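Local coordinates for multicopper oxidase (Uncultured bacterium, PDB 4E9X), which probably oxidises its substrate at a mononuclear copper site and passes the electrons to a copper cluster where dioxygen is reduced to water, at residues 146-151 with 163-168; 10-15 with 24-29; 191-196 with 227-232; 14-19 with 175-180. One frame throughout, in Å; residues are numbered along the deposited sequence.

Interaction 1 of 4, residues 146-151 with 163-168; sequences TWESAV and NVADYF
A classic beta bulge sets two residues, Asp166 and Tyr167, against the single residue Trp147, whose carbonyl oxygen accepts an N-H from each. Asp166 N, 3.0 Å from Trp147 O, approaches nearly along the C=O axis; Tyr167 N, 3.2 Å from Trp147 O, arrives tilted from the carbonyl plane. Trp147 N returns a bond to Tyr167 O, making this an antiparallel hydrogen-bonded pair. In the neighbouring non-hydrogen-bonded pair, Thr146 CG2 meets the edge of the Phe168 ring, 3.6 Å from its CD1. Phe168 also packs on Pro161 of the second subunit and stacks with His258. The indole keeps its CD1 edge by the Tyr167 carbonyl, while NE1 bonds Ser169 OG and the ring meets Tyr23 edge-to-face.

The side chain of Asp166 makes the second set of bonds. Its CG stands between its own N and carbonyl carbon (chi1 51°), which brings both oxygens to the start of a 3-10 segment. There Asp166 OD1 accepts Ser149 N at 2.9 Å and Asp166 OD2 accepts Ser149 OG at 2.6 Å, each through a syn lone pair. Serine suits the place because its amide and short hydroxyl present two donors together. With an alanine in place of Asp166, both donors would probably lose their acceptor. Glu148 crosses Asn163, carboxylate and amide planes only 13° apart, with Glu148 OE1 3.1 Å from Asn163 CB and bonded to Gly159 N. The paired donors of Ser149 should favour the ionised form of Asp166, a fixed negative group where the strands give way to loop.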
loop_
_atom_site.group_PDB
_atom_site.type_symbol
_atom_site.label_atom_id
_atom_site.label_comp_id
_atom_site.label_asym_id
_atom_site.label_seq_id
_atom_site.Cartn_x
_atom_site.Cartn_y
_atom_site.Cartn_z
ATOM N N THR A 146 -5.723 -4.090 13.728
ATOM C CA THR A 146 -5.482 -5.533 13.763
ATOM C C THR A 146 -5.133 -5.979 15.177
ATOM O O THR A 146 -4.765 -5.169 16.033
ATOM C CB THR A 146 -4.363 -5.997 12.781
ATOM O OG1 THR A 146 -3.096 -5.631 13.324
ATOM C CG2 THR A 146 -4.561 -5.337 11.420
ATOM N N TRP A 147 -5.210 -7.282 15.424
ATOM C CA TRP A 147 -5.078 -7.811 16.781
ATOM C C TRP A 147 -4.264 -9.105 16.716
ATOM O O TRP A 147 -4.399 -9.864 15.780
ATOM C CB TRP A 147 -6.422 -8.139 17.427
ATOM C CG TRP A 147 -7.356 -6.944 17.365
ATOM C CD1 TRP A 147 -8.175 -6.634 16.298
ATOM C CD2 TRP A 147 -7.540 -5.928 18.333
ATOM N NE1 TRP A 147 -8.876 -5.458 16.570
ATOM C CE2 TRP A 147 -8.498 -5.015 17.810
ATOM C CE3 TRP A 147 -6.963 -5.701 19.605
ATOM C CZ2 TRP A 147 -8.918 -3.881 18.527
ATOM C CZ3 TRP A 147 -7.413 -4.560 20.276
ATOM C CH2 TRP A 147 -8.367 -3.663 19.762
ATOM N N GLU A 148 -3.464 -9.330 17.758
ATOM C CA GLU A 148 -2.623 -10.537 17.849
ATOM C C GLU A 148 -3.129 -11.382 19.003
ATOM O O GLU A 148 -2.893 -11.033 20.165
ATOM C CB GLU A 148 -1.174 -10.122 18.125
ATOM C CG GLU A 148 -0.643 -9.273 16.969
ATOM C CD GLU A 148 0.581 -8.470 17.293
ATOM O OE1 GLU A 148 1.077 -8.666 18.429
ATOM O OE2 GLU A 148 1.080 -7.655 16.510
ATOM N N SER A 149 -3.852 -12.462 18.751
ATOM C CA SER A 149 -4.507 -13.167 19.849
ATOM C C SER A 149 -3.523 -13.708 20.880
ATOM O O SER A 149 -3.937 -13.841 22.054
ATOM C CB SER A 149 -5.386 -14.318 19.305
ATOM O OG SER A 149 -4.610 -15.350 18.742
ATOM N N ALA A 150 -2.284 -13.998 20.494
ATOM C CA ALA A 150 -1.379 -14.568 21.502
ATOM C C ALA A 150 -1.101 -13.634 22.665
ATOM O O ALA A 150 -0.673 -14.077 23.733
ATOM C CB ALA A 150 -0.052 -14.935 20.853
ATOM N N VAL A 151 -1.266 -12.340 22.418
ATOM C CA VAL A 151 -0.964 -11.391 23.518
ATOM C C VAL A 151 -2.212 -10.719 24.036
ATOM O O VAL A 151 -2.120 -9.656 24.698
ATOM C CB VAL A 151 0.092 -10.356 23.082
ATOM C CG1 VAL A 151 1.324 -11.168 22.689
ATOM C CG2 VAL A 151 -0.380 -9.410 21.960
ATOM N N ASN A 163 5.203 -11.420 16.000
ATOM C CA ASN A 163 3.845 -11.751 16.392
ATOM C C ASN A 163 3.023 -12.037 15.147
ATOM O O ASN A 163 3.488 -11.692 14.037
ATOM C CB ASN A 163 3.223 -10.550 17.142
ATOM C CG ASN A 163 3.930 -10.263 18.457
ATOM O OD1 ASN A 163 4.723 -9.362 18.598
ATOM N ND2 ASN A 163 3.566 -11.103 19.439
ATOM N N VAL A 164 1.859 -12.636 15.360
ATOM C CA VAL A 164 0.942 -12.920 14.248
ATOM C C VAL A 164 -0.361 -12.183 14.449
ATOM O O VAL A 164 -1.050 -12.463 15.427
ATOM C CB VAL A 164 0.630 -14.422 14.133
ATOM C CG1 VAL A 164 -0.292 -14.627 12.953
ATOM C CG2 VAL A 164 1.952 -15.170 14.009
ATOM N N ALA A 165 -0.714 -11.277 13.534
ATOM C CA ALA A 165 -2.017 -10.553 13.573
ATOM C C ALA A 165 -3.031 -11.468 12.926
ATOM O O ALA A 165 -2.936 -11.723 11.733
ATOM C CB ALA A 165 -1.907 -9.185 12.914
ATOM N N ASP A 166 -3.948 -12.001 13.737
ATOM C CA ASP A 166 -4.862 -13.006 13.281
ATOM C C ASP A 166 -6.324 -12.581 13.446
ATOM O O ASP A 166 -7.222 -13.340 13.058
ATOM C CB ASP A 166 -4.636 -14.353 13.965
ATOM C CG ASP A 166 -4.575 -14.281 15.484
ATOM O OD1 ASP A 166 -4.575 -13.200 16.077
ATOM O OD2 ASP A 166 -4.505 -15.370 16.122
ATOM N N TYR A 167 -6.581 -11.380 13.939
ATOM C CA TYR A 167 -7.936 -10.829 13.957
ATOM C C TYR A 167 -7.850 -9.367 13.492
ATOM O O TYR A 167 -6.826 -8.723 13.551
ATOM C CB TYR A 167 -8.606 -10.885 15.311
ATOM C CG TYR A 167 -8.963 -12.263 15.830
ATOM C CD1 TYR A 167 -10.270 -12.706 15.840
ATOM C CD2 TYR A 167 -7.940 -13.078 16.357
ATOM C CE1 TYR A 167 -10.610 -13.987 16.346
ATOM C CE2 TYR A 167 -8.282 -14.340 16.854
ATOM C CZ TYR A 167 -9.596 -14.794 16.858
ATOM O OH TYR A 167 -9.885 -16.053 17.362
ATOM N N PHE A 168 -8.958 -8.919 12.915
ATOM C CA PHE A 168 -9.044 -7.648 12.154
ATOM C C PHE A 168 -10.353 -6.929 12.444
ATOM O O PHE A 168 -11.359 -7.623 12.650
ATOM C CB PHE A 168 -8.872 -7.896 10.638
ATOM C CG PHE A 168 -7.648 -8.758 10.342
ATOM C CD1 PHE A 168 -6.409 -8.135 10.189
ATOM C CD2 PHE A 168 -7.755 -10.146 10.290
ATOM C CE1 PHE A 168 -5.283 -8.919 9.996
ATOM C CE2 PHE A 168 -6.605 -10.927 10.101
ATOM C CZ PHE A 168 -5.383 -10.291 9.966
HETATM O O HOH W 1 -1.135 -13.943 17.778
#

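Interaction 2 of 4, residues 10-15 with 24-29; sequences IEEVTI and KVFGFN
Glu11 pairs with Gly27 and Val13 with Val25 through the backbone of an antiparallel beta hairpin. Gly27 N lies 2.9 Å from Glu11 O, in the carbonyl plane, and Val25 N gives an almost straight bond (171°) to Val13 O at 2.9 Å. The return bond from Val13 N to Val25 O is weak.

Apolar contacts divide between two faces. On one, Val13 CG2 meets Val25 CG2 at 3.7 Å, and Ile15 crosses Val25 at about a right angle; branched residues suit extended strands and cover them closely. Gly27, without a side chain, puts no bulk against Val13 CG2. On the other face Ile10 runs beside Phe28, its CG1 3.8 Å from Phe28 CE1.

Among the polar side chains, Glu12 CG sits beside its backbone N (chi1 -67°) and the chain then runs out straight (chi2 -179°), taking the carboxylate along the Phe26 ring. Glu12 OE2 lies in the ring plane at its edge, 3.7 Å from Phe26 CE1, where the hydrogens carry slight positive charge. Ser54 OG also bonds Glu12 OE2. Shortening this glutamate to an alanine is likely to uncover the Phe26 ring edge and leave Ser54 OG without this partner. Lys24 NZ forms a salt bridge with Asp153.

Phe26 continues towards the copper ligands His57, His112 and Met118, and Tyr155 stacks on it. Strand 316-317 borders the Glu11 and Val13 side, while Trp147 of strand 138-147 packs on Ile15 and Val25.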
loop_
_atom_site.group_PDB
_atom_site.type_symbol
_atom_site.label_atom_id
_atom_site.label_comp_id
_atom_site.label_asym_id
_atom_site.label_seq_id
_atom_site.Cartn_x
_atom_site.Cartn_y
_atom_site.Cartn_z
ATOM N N ILE A 10 -7.199 7.302 31.101
ATOM C CA ILE A 10 -6.638 6.148 30.448
ATOM C C ILE A 10 -6.914 4.966 31.381
ATOM O O ILE A 10 -6.508 5.098 32.551
ATOM C CB ILE A 10 -5.151 6.243 30.095
ATOM C CG1 ILE A 10 -4.773 7.589 29.482
ATOM C CG2 ILE A 10 -4.769 5.129 29.123
ATOM C CD1 ILE A 10 -3.275 7.735 29.224
ATOM N N GLU A 11 -7.555 3.913 30.931
ATOM C CA GLU A 11 -8.070 2.848 31.796
ATOM C C GLU A 11 -7.631 1.481 31.314
ATOM O O GLU A 11 -7.530 1.269 30.096
ATOM C CB GLU A 11 -9.621 2.865 31.820
ATOM C CG GLU A 11 -10.171 4.230 32.244
ATOM C CD GLU A 11 -9.981 4.615 33.694
ATOM O OE1 GLU A 11 -9.632 3.767 34.542
ATOM O OE2 GLU A 11 -10.175 5.846 34.017
ATOM N N GLU A 12 -7.424 0.535 32.243
ATOM C CA GLU A 12 -7.221 -0.849 31.875
ATOM C C GLU A 12 -8.593 -1.518 31.847
ATOM O O GLU A 12 -9.253 -1.650 32.866
ATOM C CB GLU A 12 -6.320 -1.565 32.902
ATOM C CG GLU A 12 -4.918 -0.988 32.854
ATOM C CD GLU A 12 -3.912 -1.614 33.781
ATOM O OE1 GLU A 12 -4.238 -2.569 34.531
ATOM O OE2 GLU A 12 -2.742 -1.168 33.730
ATOM N N VAL A 13 -8.995 -1.913 30.630
ATOM C CA VAL A 13 -10.257 -2.609 30.445
ATOM C C VAL A 13 -10.042 -3.743 29.464
ATOM O O VAL A 13 -8.998 -3.815 28.769
ATOM C CB VAL A 13 -11.397 -1.674 29.950
ATOM C CG1 VAL A 13 -11.692 -0.585 30.966
ATOM C CG2 VAL A 13 -11.060 -1.038 28.587
ATOM N N THR A 14 -11.023 -4.650 29.422
ATOM C CA THR A 14 -11.058 -5.739 28.436
ATOM C C THR A 14 -12.274 -5.544 27.497
ATOM O O THR A 14 -13.392 -5.317 27.954
ATOM C CB THR A 14 -11.172 -7.088 29.187
ATOM O OG1 THR A 14 -10.018 -7.263 30.028
ATOM C CG2 THR A 14 -11.262 -8.278 28.241
ATOM N N ILE A 15 -11.989 -5.670 26.208
ATOM C CA ILE A 15 -13.030 -5.509 25.215
ATOM C C ILE A 15 -13.257 -6.808 24.498
ATOM O O ILE A 15 -12.363 -7.619 24.420
ATOM C CB ILE A 15 -12.706 -4.359 24.185
ATOM C CG1 ILE A 15 -11.362 -4.591 23.518
ATOM C CG2 ILE A 15 -12.782 -3.018 24.895
ATOM C CD1 ILE A 15 -11.143 -3.654 22.319
ATOM N N LYS A 24 -7.232 -7.351 26.354
ATOM C CA LYS A 24 -6.829 -6.323 27.314
ATOM C C LYS A 24 -6.284 -5.121 26.565
ATOM O O LYS A 24 -5.379 -5.236 25.732
ATOM C CB LYS A 24 -5.774 -6.845 28.287
ATOM C CG LYS A 24 -6.291 -7.897 29.270
ATOM C CD LYS A 24 -5.297 -8.005 30.411
ATOM C CE LYS A 24 -5.782 -8.731 31.635
ATOM N NZ LYS A 24 -7.162 -9.140 31.847
ATOM N N VAL A 25 -6.842 -3.956 26.847
ATOM C CA VAL A 25 -6.522 -2.745 26.138
ATOM C C VAL A 25 -6.280 -1.615 27.138
ATOM O O VAL A 25 -6.608 -1.724 28.322
ATOM C CB VAL A 25 -7.609 -2.322 25.131
ATOM C CG1 VAL A 25 -7.696 -3.432 24.019
ATOM C CG2 VAL A 25 -8.946 -2.046 25.783
ATOM N N PHE A 26 -5.694 -0.518 26.690
ATOM C CA PHE A 26 -5.582 0.709 27.449
ATOM C C PHE A 26 -6.533 1.730 26.818
ATOM O O PHE A 26 -6.163 2.477 25.936
ATOM C CB PHE A 26 -4.143 1.224 27.435
ATOM C CG PHE A 26 -3.132 0.327 28.133
ATOM C CD1 PHE A 26 -3.255 -0.018 29.471
ATOM C CD2 PHE A 26 -2.044 -0.151 27.404
ATOM C CE1 PHE A 26 -2.296 -0.807 30.109
ATOM C CE2 PHE A 26 -1.086 -0.943 28.035
ATOM C CZ PHE A 26 -1.223 -1.241 29.387
ATOM N N GLY A 27 -7.780 1.714 27.265
ATOM C CA GLY A 27 -8.800 2.507 26.562
ATOM C C GLY A 27 -8.872 3.901 27.118
ATOM O O GLY A 27 -9.004 4.129 28.332
ATOM N N PHE A 28 -8.806 4.891 26.249
ATOM C CA PHE A 28 -9.134 6.258 26.615
ATOM C C PHE A 28 -10.597 6.270 27.073
ATOM O O PHE A 28 -11.480 5.764 26.385
ATOM C CB PHE A 28 -8.904 7.185 25.420
ATOM C CG PHE A 28 -7.417 7.360 25.064
ATOM C CD1 PHE A 28 -6.553 7.942 25.984
ATOM C CD2 PHE A 28 -6.933 6.929 23.851
ATOM C CE1 PHE A 28 -5.184 8.102 25.719
ATOM C CE2 PHE A 28 -5.605 7.128 23.559
ATOM C CZ PHE A 28 -4.710 7.730 24.473
ATOM N N ASN A 29 -10.829 6.805 28.270
ATOM C CA ASN A 29 -12.121 6.785 28.945
ATOM C C ASN A 29 -12.661 5.365 28.949
ATOM O O ASN A 29 -13.900 5.164 28.942
ATOM C CB ASN A 29 -13.106 7.765 28.313
ATOM C CG ASN A 29 -12.783 9.209 28.627
ATOM O OD1 ASN A 29 -11.765 9.508 29.254
ATOM N ND2 ASN A 29 -13.653 10.120 28.208
HETATM O O HOH W 2 -9.026 -9.770 30.360
#

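Interaction 3 of 4, residues 191-196 with 227-232; sequences IRFFGA and DTVLVS
At the far end of the segment whose Val229 and Val231 lean on Phe193, the carboxylate oxygen OD1 of Asp227 is gripped by two groups. Thr228 OG1 donates to Asp227 OD1 at 2.9 Å, the hydroxyl lying almost in line with the C-O bond, and His62 NE2 of the second subunit forms the other bond. Asp227 OD2 makes a salt bridge with Arg236 of the same neighbouring subunit, and the Asp227 carbonyl bonds His204 ND1. His62 and His204 both line dioxygen pockets beside copper, so this aspartate probably links the strand to the copper centre at the subunit boundary, as in the trimers of two-domain multicopper oxidases.

Further along, the contact is mostly apolar and joins two sheets of a cupredoxin-type beta sandwich. Strand 191-195 belongs to one sheet and strand 228-231 to the edge of the other; their axes approach to 7.8 Å at an angle of 37°, too far apart for backbone pairing. Side chains fill the distance. Val231 crosses Phe193 at about a right angle, its CG2 3.8 Å from Phe193 CB. The second branch, CG1, stands opposite the backbone N (chi1 -178°) and comes down on the chain beside it, 3.4 Å from Gly195 N. A flat ring suits the layer between: Phe193 reaches Val229 CB at 4.2 Å through CE2, while Ile191 CG2 covers one face of the ring towards its rim.

A glycine suits Gly195, the centre of an inverse gamma turn, since a beta carbon would probably crowd Ser232 O. Instead Gly195 CA comes within 3.5 Å of Ser232 O in a C-H...O contact.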
loop_
_atom_site.group_PDB
_atom_site.type_symbol
_atom_site.label_atom_id
_atom_site.label_comp_id
_atom_site.label_asym_id
_atom_site.label_seq_id
_atom_site.Cartn_x
_atom_site.Cartn_y
_atom_site.Cartn_z
ATOM N N ILE A 191 -17.816 9.114 4.598
ATOM C CA ILE A 191 -17.106 8.084 5.374
ATOM C C ILE A 191 -15.657 8.548 5.548
ATOM O O ILE A 191 -15.014 8.925 4.567
ATOM C CB ILE A 191 -17.208 6.708 4.731
ATOM C CG1 ILE A 191 -18.705 6.323 4.598
ATOM C CG2 ILE A 191 -16.474 5.686 5.576
ATOM C CD1 ILE A 191 -19.022 5.611 3.345
ATOM N N ARG A 192 -15.210 8.470 6.783
ATOM C CA ARG A 192 -13.827 8.824 7.149
ATOM C C ARG A 192 -13.130 7.535 7.546
ATOM O O ARG A 192 -13.466 6.957 8.595
ATOM C CB ARG A 192 -13.864 9.812 8.311
ATOM C CG ARG A 192 -14.661 11.090 7.995
ATOM C CD ARG A 192 -14.791 11.942 9.230
ATOM N NE ARG A 192 -15.791 13.016 9.177
ATOM C CZ ARG A 192 -15.464 14.293 9.157
ATOM N NH1 ARG A 192 -14.217 14.767 9.044
ATOM N NH2 ARG A 192 -16.467 15.182 9.209
ATOM N N PHE A 193 -12.163 7.110 6.722
ATOM C CA PHE A 193 -11.373 5.912 6.997
ATOM C C PHE A 193 -10.080 6.292 7.738
ATOM O O PHE A 193 -9.428 7.257 7.326
ATOM C CB PHE A 193 -10.935 5.218 5.691
ATOM C CG PHE A 193 -12.056 4.744 4.786
ATOM C CD1 PHE A 193 -12.986 3.786 5.224
ATOM C CD2 PHE A 193 -12.144 5.181 3.498
ATOM C CE1 PHE A 193 -13.976 3.318 4.375
ATOM C CE2 PHE A 193 -13.168 4.732 2.647
ATOM C CZ PHE A 193 -14.056 3.748 3.069
ATOM N N PHE A 194 -9.725 5.490 8.728
ATOM C CA PHE A 194 -8.475 5.717 9.460
ATOM C C PHE A 194 -7.650 4.446 9.515
ATOM O O PHE A 194 -8.188 3.376 9.893
ATOM C CB PHE A 194 -8.737 6.126 10.921
ATOM C CG PHE A 194 -9.618 7.307 11.198
ATOM C CD1 PHE A 194 -9.134 8.387 11.923
ATOM C CD2 PHE A 194 -10.963 7.334 10.798
ATOM C CE1 PHE A 194 -9.955 9.461 12.292
ATOM C CE2 PHE A 194 -11.812 8.362 11.164
ATOM C CZ PHE A 194 -11.306 9.410 11.936
ATOM N N GLY A 195 -6.361 4.595 9.190
ATOM C CA GLY A 195 -5.427 3.488 9.399
ATOM C C GLY A 195 -4.907 3.552 10.848
ATOM O O GLY A 195 -3.806 4.052 11.119
ATOM N N ALA A 196 -5.724 3.084 11.801
ATOM C CA ALA A 196 -5.373 3.315 13.204
ATOM C C ALA A 196 -4.346 2.312 13.697
ATOM O O ALA A 196 -3.473 2.680 14.479
ATOM C CB ALA A 196 -6.648 3.222 14.031
ATOM N N ASP A 227 -13.786 2.340 -6.190
ATOM C CA ASP A 227 -14.611 1.366 -5.456
ATOM C C ASP A 227 -13.799 0.664 -4.371
ATOM O O ASP A 227 -14.412 0.010 -3.510
ATOM C CB ASP A 227 -15.283 0.396 -6.446
ATOM C CG ASP A 227 -14.359 -0.537 -7.192
ATOM O OD1 ASP A 227 -13.427 -1.147 -6.619
ATOM O OD2 ASP A 227 -14.585 -0.707 -8.401
ATOM N N THR A 228 -12.470 0.850 -4.340
ATOM C CA THR A 228 -11.611 0.230 -3.317
ATOM C C THR A 228 -10.565 1.267 -2.923
ATOM O O THR A 228 -9.816 1.773 -3.757
ATOM C CB THR A 228 -10.928 -1.026 -3.890
ATOM O OG1 THR A 228 -11.931 -1.969 -4.316
ATOM C CG2 THR A 228 -10.047 -1.748 -2.841
ATOM N N VAL A 229 -10.525 1.619 -1.623
ATOM C CA VAL A 229 -9.607 2.643 -1.162
ATOM C C VAL A 229 -8.617 2.012 -0.200
ATOM O O VAL A 229 -9.012 1.460 0.853
ATOM C CB VAL A 229 -10.397 3.747 -0.412
ATOM C CG1 VAL A 229 -9.449 4.740 0.239
ATOM C CG2 VAL A 229 -11.359 4.490 -1.367
ATOM N N LEU A 230 -7.334 2.086 -0.520
ATOM C CA LEU A 230 -6.284 1.505 0.317
ATOM C C LEU A 230 -5.933 2.478 1.442
ATOM O O LEU A 230 -5.597 3.635 1.178
ATOM C CB LEU A 230 -5.022 1.253 -0.510
ATOM C CG LEU A 230 -3.916 0.479 0.207
ATOM C CD1 LEU A 230 -4.434 -0.938 0.491
ATOM C CD2 LEU A 230 -2.626 0.462 -0.631
ATOM N N VAL A 231 -6.036 1.959 2.675
ATOM C CA VAL A 231 -5.764 2.782 3.848
ATOM C C VAL A 231 -4.641 2.138 4.642
ATOM O O VAL A 231 -4.747 0.967 5.001
ATOM C CB VAL A 231 -7.043 2.839 4.722
ATOM C CG1 VAL A 231 -6.831 3.723 5.945
ATOM C CG2 VAL A 231 -8.263 3.290 3.900
ATOM N N SER A 232 -3.560 2.857 4.876
ATOM C CA SER A 232 -2.370 2.331 5.531
ATOM C C SER A 232 -2.141 3.070 6.852
ATOM O O SER A 232 -2.805 4.110 7.092
ATOM C CB SER A 232 -1.187 2.411 4.570
ATOM O OG SER A 232 -0.470 3.607 4.563
#

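Interaction 4 of 4, residues 14-19 with 175-180; sequences TIKVAP and FPLTQP
Leu177 and Pro19 carry this contact, which joins the end of strand 3-18 in the first cupredoxin-type domain to a loop of the second. The strand finishes in a classic beta bulge at Val17 and Ala18, and the chain then turns into Pro19. A backbone hydrogen bond between Val17 and Ser174, just ahead of the loop segment, ties the two regions together.

Leu177 is the residue most covered. Its CG is set beside the backbone N, away from the carbonyl carbon (chi1 -61°), and the extended chain (chi2 -175°) sends CD1 out towards the strand. That one methyl lies 3.6 Å from Ala18 C and equally close to Pro19 N, so it presses on the peptide link between the two residues. The branched end of leucine offers a methyl to a surface made partly of main chain. Pro19 meets it head-on, with Pro19 CD 3.8 Å from Leu177 CD1; a ring without an N-H loses nothing by being packed against methyls.

Lys16 adds the aliphatic part of its chain. Lys16 CD passes Leu177 CD1 at 4.0 Å, and a bend further out carries the ammonium to Asp22 in a salt bridge, keeping the charge off the apolar patch.

On the loop side, Pro176 follows a cis peptide bond and rests its CB over the centre of the Phe175 ring. On the same proline ring CD approaches Pro19, 4.2 Å from its CG.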
loop_
_atom_site.group_PDB
_atom_site.type_symbol
_atom_site.label_atom_id
_atom_site.label_comp_id
_atom_site.label_asym_id
_atom_site.label_seq_id
_atom_site.Cartn_x
_atom_site.Cartn_y
_atom_site.Cartn_z
ATOM N N THR A 14 -11.023 -4.650 29.422
ATOM C CA THR A 14 -11.058 -5.739 28.436
ATOM C C THR A 14 -12.274 -5.544 27.497
ATOM O O THR A 14 -13.392 -5.317 27.954
ATOM C CB THR A 14 -11.172 -7.088 29.187
ATOM O OG1 THR A 14 -10.018 -7.263 30.028
ATOM C CG2 THR A 14 -11.262 -8.278 28.241
ATOM N N ILE A 15 -11.989 -5.670 26.208
ATOM C CA ILE A 15 -13.030 -5.509 25.215
ATOM C C ILE A 15 -13.257 -6.808 24.498
ATOM O O ILE A 15 -12.363 -7.619 24.420
ATOM C CB ILE A 15 -12.706 -4.359 24.185
ATOM C CG1 ILE A 15 -11.362 -4.591 23.518
ATOM C CG2 ILE A 15 -12.782 -3.018 24.895
ATOM C CD1 ILE A 15 -11.143 -3.654 22.319
ATOM N N LYS A 16 -14.427 -7.005 23.970
ATOM C CA LYS A 16 -14.669 -8.179 23.131
ATOM C C LYS A 16 -14.471 -7.768 21.687
ATOM O O LYS A 16 -15.243 -6.973 21.188
ATOM C CB LYS A 16 -16.105 -8.698 23.341
ATOM C CG LYS A 16 -16.308 -10.007 22.553
ATOM C CD LYS A 16 -17.624 -10.626 22.868
ATOM C CE LYS A 16 -17.687 -11.770 23.852
ATOM N NZ LYS A 16 -16.592 -11.943 24.821
ATOM N N VAL A 17 -13.427 -8.270 21.052
ATOM C CA VAL A 17 -13.144 -7.902 19.657
ATOM C C VAL A 17 -13.903 -8.815 18.695
ATOM O O VAL A 17 -14.408 -8.362 17.672
ATOM C CB VAL A 17 -11.624 -7.969 19.424
ATOM C CG1 VAL A 17 -11.215 -7.787 17.942
ATOM C CG2 VAL A 17 -10.903 -6.921 20.217
ATOM N N ALA A 18 -13.952 -10.125 19.023
ATOM C CA ALA A 18 -14.555 -11.109 18.143
ATOM C C ALA A 18 -15.217 -12.167 19.051
ATOM O O ALA A 18 -14.828 -12.220 20.238
ATOM C CB ALA A 18 -13.438 -11.757 17.312
ATOM N N PRO A 19 -16.089 -13.015 18.550
ATOM C CA PRO A 19 -16.607 -14.148 19.341
ATOM C C PRO A 19 -15.381 -14.911 19.852
ATOM O O PRO A 19 -14.443 -15.297 19.091
ATOM C CB PRO A 19 -17.393 -14.902 18.307
ATOM C CG PRO A 19 -17.905 -13.821 17.380
ATOM C CD PRO A 19 -16.638 -13.022 17.170
ATOM N N PHE A 175 -16.476 -8.737 12.346
ATOM C CA PHE A 175 -17.721 -9.321 11.909
ATOM C C PHE A 175 -17.862 -10.731 12.470
ATOM O O PHE A 175 -16.898 -11.506 12.382
ATOM C CB PHE A 175 -17.705 -9.359 10.366
ATOM C CG PHE A 175 -19.024 -9.920 9.816
ATOM C CD1 PHE A 175 -20.088 -9.068 9.546
ATOM C CD2 PHE A 175 -19.180 -11.272 9.588
ATOM C CE1 PHE A 175 -21.306 -9.583 9.084
ATOM C CE2 PHE A 175 -20.387 -11.775 9.144
ATOM C CZ PHE A 175 -21.465 -10.946 8.893
ATOM N N PRO A 176 -19.019 -11.164 12.993
ATOM C CA PRO A 176 -20.319 -10.480 12.952
ATOM C C PRO A 176 -20.648 -9.477 14.041
ATOM O O PRO A 176 -21.788 -9.019 14.104
ATOM C CB PRO A 176 -21.296 -11.660 13.117
ATOM C CG PRO A 176 -20.562 -12.558 14.063
ATOM C CD PRO A 176 -19.106 -12.519 13.553
ATOM N N LEU A 177 -19.661 -9.141 14.860
ATOM C CA LEU A 177 -19.869 -8.213 15.993
ATOM C C LEU A 177 -19.809 -6.763 15.573
ATOM O O LEU A 177 -20.064 -5.869 16.396
ATOM C CB LEU A 177 -18.891 -8.483 17.126
ATOM C CG LEU A 177 -18.992 -9.889 17.752
ATOM C CD1 LEU A 177 -18.039 -9.992 18.949
ATOM C CD2 LEU A 177 -20.435 -10.216 18.120
ATOM N N THR A 178 -19.472 -6.476 14.330
ATOM C CA THR A 178 -19.638 -5.131 13.780
ATOM C C THR A 178 -21.133 -4.839 13.657
ATOM O O THR A 178 -21.985 -5.648 14.002
ATOM C CB THR A 178 -18.920 -5.050 12.420
ATOM O OG1 THR A 178 -19.414 -6.169 11.687
ATOM C CG2 THR A 178 -17.422 -5.195 12.532
ATOM N N GLN A 179 -21.458 -3.649 13.161
ATOM C CA GLN A 179 -22.864 -3.220 13.007
ATOM C C GLN A 179 -23.059 -2.728 11.574
ATOM O O GLN A 179 -22.106 -2.217 10.953
ATOM C CB GLN A 179 -23.156 -2.048 13.962
ATOM C CG GLN A 179 -23.116 -2.498 15.418
ATOM C CD GLN A 179 -24.437 -3.083 15.859
ATOM O OE1 GLN A 179 -25.440 -2.902 15.179
ATOM N NE2 GLN A 179 -24.393 -3.784 16.980
ATOM N N PRO A 180 -24.268 -2.809 11.088
ATOM C CA PRO A 180 -24.570 -2.290 9.757
ATOM C C PRO A 180 -24.538 -0.783 9.719
ATOM O O PRO A 180 -24.722 -0.074 10.718
ATOM C CB PRO A 180 -26.036 -2.782 9.510
ATOM C CG PRO A 180 -26.618 -2.970 10.904
ATOM C CD PRO A 180 -25.440 -3.433 11.748
#

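Trp147 joins three of the four contacts. From interaction 1 its CH2 packs 3.8 Å from CD1 of Ile15, a residue shared by interactions 2 and 4, and its CZ3 lies 3.9 Å from Val25 CG1 of interaction 2; Trp147 NE1 comes within 3.6 Å of Val17 CG1 in interaction 4. The hairpin strand of the first domain is thus packed against the second. Interaction 3 stands apart, its nearest atoms about 7 Å from those of interaction 1, though strands 138-147 and 187-195 are sheet neighbours. Interaction 2 borders the mononuclear copper, about 5 Å from the Phe26 side chain; in interaction 3 Gly195 lies about 9 Å from a copper ion.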